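Local coordinates for protein 2-oxoglutarate dehydrogenase E3 component (Thermus thermophilus, PDB 2YQU) that probably catalyses the NAD(+)-dependent reoxidation of protein-bound dihydrolipoyl groups, using one bound FAD per subunit, as the E3 component of the 2-oxoglutarate dehydrogenase complex, at residues T205-F218 / V340-E354. Numbering follows the deposited sequence.
Sequences TMDLEVSRAAERVF and VYTHPEIAAVGYTEE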
# COMPACT_ATOMS: atom_id res chain seq x y z
N THR A 205 13.73 15.93 8.26
CA THR A 205 14.11 14.53 8.46
C THR A 205 14.07 13.73 7.17
O THR A 205 14.61 12.63 7.12
CB THR A 205 13.21 13.83 9.49
OG1 THR A 205 11.84 13.86 9.07
CG2 THR A 205 13.21 14.55 10.84
N MET A 206 13.41 14.26 6.14
CA MET A 206 13.37 13.61 4.83
C MET A 206 14.68 13.80 4.10
O MET A 206 15.49 14.66 4.44
CB MET A 206 12.23 14.18 3.97
CG MET A 206 10.84 13.99 4.54
SD MET A 206 10.36 12.25 4.60
CE MET A 206 9.69 12.13 6.26
N ASP A 207 14.89 12.96 3.09
CA ASP A 207 15.95 13.15 2.11
C ASP A 207 15.75 14.48 1.41
O ASP A 207 14.62 14.86 1.11
CB ASP A 207 15.91 12.00 1.11
CG ASP A 207 17.03 12.03 0.11
OD1 ASP A 207 16.89 12.69 -0.93
OD2 ASP A 207 18.09 11.39 0.25
N LEU A 208 16.85 15.19 1.15
CA LEU A 208 16.77 16.56 0.64
C LEU A 208 15.98 16.62 -0.65
O LEU A 208 15.20 17.54 -0.84
CB LEU A 208 18.17 17.15 0.42
CG LEU A 208 18.67 18.26 1.35
CD1 LEU A 208 18.42 17.96 2.81
CD2 LEU A 208 20.17 18.51 1.12
N GLU A 209 16.19 15.65 -1.53
CA GLU A 209 15.45 15.57 -2.80
C GLU A 209 13.93 15.54 -2.58
O GLU A 209 13.16 16.19 -3.28
CB GLU A 209 15.88 14.33 -3.57
CG GLU A 209 15.79 14.45 -5.08
CD GLU A 209 16.66 13.42 -5.77
OE1 GLU A 209 16.52 12.22 -5.47
OE2 GLU A 209 17.49 13.82 -6.63
N VAL A 210 13.51 14.75 -1.59
CA VAL A 210 12.11 14.60 -1.23
C VAL A 210 11.54 15.87 -0.60
O VAL A 210 10.43 16.28 -0.92
CB VAL A 210 11.94 13.38 -0.29
CG1 VAL A 210 10.55 13.31 0.30
CG2 VAL A 210 12.26 12.11 -1.04
N SER A 211 12.30 16.50 0.29
CA SER A 211 11.93 17.80 0.86
C SER A 211 11.68 18.83 -0.24
O SER A 211 10.68 19.54 -0.23
CB SER A 211 13.04 18.31 1.79
OG SER A 211 13.01 17.63 3.03
N ARG A 212 12.59 18.88 -1.21
CA ARG A 212 12.47 19.83 -2.32
C ARG A 212 11.22 19.54 -3.14
O ARG A 212 10.49 20.46 -3.51
CB ARG A 212 13.71 19.79 -3.21
CG ARG A 212 14.91 20.50 -2.62
CD ARG A 212 15.99 20.87 -3.63
NE ARG A 212 17.28 20.97 -2.95
CZ ARG A 212 18.08 19.95 -2.68
NH1 ARG A 212 17.79 18.71 -3.08
NH2 ARG A 212 19.22 20.17 -2.03
N ALA A 213 10.97 18.26 -3.41
CA ALA A 213 9.81 17.86 -4.19
C ALA A 213 8.52 18.18 -3.45
O ALA A 213 7.55 18.63 -4.05
CB ALA A 213 9.88 16.39 -4.52
N ALA A 214 8.53 17.97 -2.14
CA ALA A 214 7.35 18.22 -1.32
C ALA A 214 6.98 19.70 -1.38
O ALA A 214 5.82 20.04 -1.58
CB ALA A 214 7.60 17.79 0.12
N GLU A 215 7.98 20.57 -1.23
CA GLU A 215 7.75 22.01 -1.31
C GLU A 215 7.11 22.42 -2.64
O GLU A 215 6.18 23.22 -2.66
CB GLU A 215 9.05 22.79 -1.07
CG GLU A 215 8.87 24.30 -1.13
CD GLU A 215 10.01 25.10 -0.51
OE1 GLU A 215 9.90 26.34 -0.50
OE2 GLU A 215 11.01 24.50 -0.06
N ARG A 216 7.61 21.87 -3.75
CA ARG A 216 7.04 22.14 -5.07
C ARG A 216 5.57 21.73 -5.17
O ARG A 216 4.74 22.47 -5.70
CB ARG A 216 7.83 21.40 -6.17
CG ARG A 216 9.03 22.14 -6.71
CD ARG A 216 9.64 21.47 -7.94
NE ARG A 216 11.11 21.52 -7.90
CZ ARG A 216 11.91 20.53 -7.47
NH1 ARG A 216 11.43 19.38 -7.02
NH2 ARG A 216 13.23 20.72 -7.49
N VAL A 217 5.25 20.55 -4.65
CA VAL A 217 3.90 20.01 -4.73
C VAL A 217 2.93 20.85 -3.91
O VAL A 217 1.83 21.17 -4.37
CB VAL A 217 3.88 18.53 -4.26
CG1 VAL A 217 2.45 18.02 -4.10
CG2 VAL A 217 4.65 17.66 -5.23
N PHE A 218 3.33 21.23 -2.69
CA PHE A 218 2.44 21.98 -1.82
C PHE A 218 2.21 23.39 -2.32
O PHE A 218 1.12 23.93 -2.15
CB PHE A 218 2.95 21.97 -0.38
CG PHE A 218 2.92 20.61 0.25
CD1 PHE A 218 4.06 20.10 0.88
CD2 PHE A 218 1.76 19.84 0.22
CE1 PHE A 218 4.03 18.83 1.48
CE2 PHE A 218 1.74 18.57 0.81
CZ PHE A 218 2.88 18.08 1.44
N VAL A 340 4.69 11.19 5.97
CA VAL A 340 3.83 12.36 6.03
C VAL A 340 2.55 12.01 5.28
O VAL A 340 2.61 11.62 4.11
CB VAL A 340 4.49 13.57 5.35
CG1 VAL A 340 3.64 14.82 5.51
CG2 VAL A 340 5.92 13.79 5.88
N TYR A 341 1.40 12.15 5.94
CA TYR A 341 0.13 11.59 5.44
C TYR A 341 -0.73 12.61 4.67
O TYR A 341 -1.96 12.56 4.69
CB TYR A 341 -0.62 10.94 6.58
CG TYR A 341 0.12 9.72 7.07
CD1 TYR A 341 0.82 9.74 8.27
CD2 TYR A 341 0.19 8.58 6.29
CE1 TYR A 341 1.53 8.61 8.70
CE2 TYR A 341 0.90 7.47 6.71
CZ TYR A 341 1.54 7.48 7.92
OH TYR A 341 2.25 6.37 8.31
N THR A 342 -0.04 13.50 3.98
CA THR A 342 -0.63 14.36 2.97
C THR A 342 -0.92 13.53 1.72
O THR A 342 -0.71 12.32 1.70
CB THR A 342 0.36 15.51 2.64
OG1 THR A 342 1.67 14.96 2.44
CG2 THR A 342 0.53 16.47 3.83
N HIS A 343 -1.44 14.16 0.69
CA HIS A 343 -1.53 13.56 -0.64
C HIS A 343 -0.87 14.54 -1.59
O HIS A 343 -1.37 15.64 -1.78
CB HIS A 343 -2.98 13.30 -1.04
CG HIS A 343 -3.13 12.71 -2.41
ND1 HIS A 343 -3.46 11.38 -2.62
CD2 HIS A 343 -2.97 13.25 -3.64
CE1 HIS A 343 -3.51 11.15 -3.92
NE2 HIS A 343 -3.22 12.26 -4.56
N PRO A 344 0.27 14.18 -2.18
CA PRO A 344 0.89 12.85 -2.07
C PRO A 344 1.47 12.58 -0.69
O PRO A 344 1.74 13.52 0.05
CB PRO A 344 2.02 12.93 -3.09
CG PRO A 344 2.39 14.37 -3.13
CD PRO A 344 1.09 15.09 -2.99
N GLU A 345 1.65 11.30 -0.34
CA GLU A 345 2.42 10.96 0.84
C GLU A 345 3.91 11.20 0.59
O GLU A 345 4.36 11.28 -0.55
CB GLU A 345 2.15 9.51 1.30
CG GLU A 345 0.70 9.31 1.72
CD GLU A 345 0.37 7.97 2.35
OE1 GLU A 345 1.20 7.04 2.40
OE2 GLU A 345 -0.77 7.86 2.83
N ILE A 346 4.65 11.37 1.67
CA ILE A 346 6.08 11.65 1.64
C ILE A 346 6.68 10.69 2.65
O ILE A 346 6.16 10.56 3.76
CB ILE A 346 6.32 13.12 2.03
CG1 ILE A 346 5.45 14.07 1.19
CG2 ILE A 346 7.77 13.48 1.90
CD1 ILE A 346 5.38 15.47 1.69
N ALA A 347 7.76 10.01 2.30
CA ALA A 347 8.33 9.03 3.24
C ALA A 347 9.83 8.81 3.13
O ALA A 347 10.45 9.08 2.11
CB ALA A 347 7.59 7.71 3.13
N ALA A 348 10.40 8.31 4.23
CA ALA A 348 11.80 7.97 4.32
C ALA A 348 11.98 6.75 5.21
O ALA A 348 11.32 6.61 6.23
CB ALA A 348 12.60 9.12 4.89
N VAL A 349 12.88 5.88 4.82
CA VAL A 349 13.30 4.79 5.68
C VAL A 349 14.79 4.55 5.47
O VAL A 349 15.32 4.71 4.35
CB VAL A 349 12.44 3.50 5.46
CG1 VAL A 349 12.63 2.95 4.08
CG2 VAL A 349 12.76 2.45 6.51
N GLY A 350 15.48 4.19 6.54
CA GLY A 350 16.92 4.02 6.50
C GLY A 350 17.61 5.36 6.31
O GLY A 350 17.06 6.41 6.68
N TYR A 351 18.80 5.34 5.72
CA TYR A 351 19.63 6.53 5.61
C TYR A 351 19.24 7.38 4.40
O TYR A 351 18.90 6.86 3.34
CB TYR A 351 21.11 6.14 5.50
CG TYR A 351 21.71 5.62 6.79
CD1 TYR A 351 22.36 4.39 6.83
CD2 TYR A 351 21.63 6.37 7.96
CE1 TYR A 351 22.92 3.92 8.02
CE2 TYR A 351 22.18 5.91 9.14
CZ TYR A 351 22.82 4.69 9.17
OH TYR A 351 23.36 4.24 10.35
N THR A 352 19.32 8.70 4.57
CA THR A 352 19.23 9.63 3.46
C THR A 352 20.56 9.69 2.74
O THR A 352 21.57 9.26 3.26
CB THR A 352 18.86 11.05 3.92
OG1 THR A 352 19.90 11.55 4.78
CG2 THR A 352 17.59 11.07 4.78
N GLU A 353 20.54 10.23 1.52
CA GLU A 353 21.76 10.54 0.79
C GLU A 353 22.68 11.44 1.63
O GLU A 353 23.89 11.24 1.63
CB GLU A 353 21.44 11.23 -0.53
CG GLU A 353 20.81 10.30 -1.56
CD GLU A 353 21.06 10.74 -2.97
OE1 GLU A 353 22.24 11.00 -3.30
OE2 GLU A 353 20.09 10.80 -3.76
N GLU A 354 22.10 12.37 2.37
CA GLU A 354 22.86 13.31 3.22
C GLU A 354 23.63 12.56 4.30
O GLU A 354 24.81 12.83 4.53
CB GLU A 354 21.93 14.35 3.86
CG GLU A 354 21.43 15.41 2.90
CD GLU A 354 20.47 14.84 1.87
OE1 GLU A 354 19.41 14.32 2.28
OE2 GLU A 354 20.80 14.87 0.66
O HOH W 1 18.29 15.06 4.50
O HOH W 2 12.83 10.85 2.26
O HOH W 3 19.24 14.07 -1.43
O HOH W 4 20.16 11.62 -6.32
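The Phe218 ring meets Thr342 at its edge, with OG1 near the ring plane 3.5 Å from CZ, while Ile346 CD1 approaches obliquely and also touches Ala214 CB. Thr342 OG1 donates to Pro344 O, which fixes the hydroxyl beside the ring. Ile346 turns CG2 anti to its backbone N and CG1 anti to the carbonyl carbon (chi1 -52°), which sends CG2 to Val210 CG1, at a tight 3.2 Å, and CD1 to Phe218. Met206, bent at chi2 and chi3, lays SD against Ala348 CB and Ile346 CG2. Helix 208-221, from the nucleotide-binding part, thus packs antiparallel on strand 345-350 of the dimerisation domain. At the other end two helix starts meet, N-capped by Asp207, whose OD1 accepts from Glu209 N, and by Thr352. Two hydrogen bonds cross between them: Glu353 N to Asp207 OD2 (3.0 Å), nearly in line with the C-O bond, and Leu208 N to Glu354 OE1 (2.9 Å), from 45° above the carboxylate plane. With an alanine at Glu354, Leu208 N would probably lose its acceptor. Asp207 OD2 lies 3.8 Å from Glu354 OE1; the helix-start amides and Lys387, salt-bridged to Asp207, Glu209 and Glu353, probably offset this gathering of carboxylates.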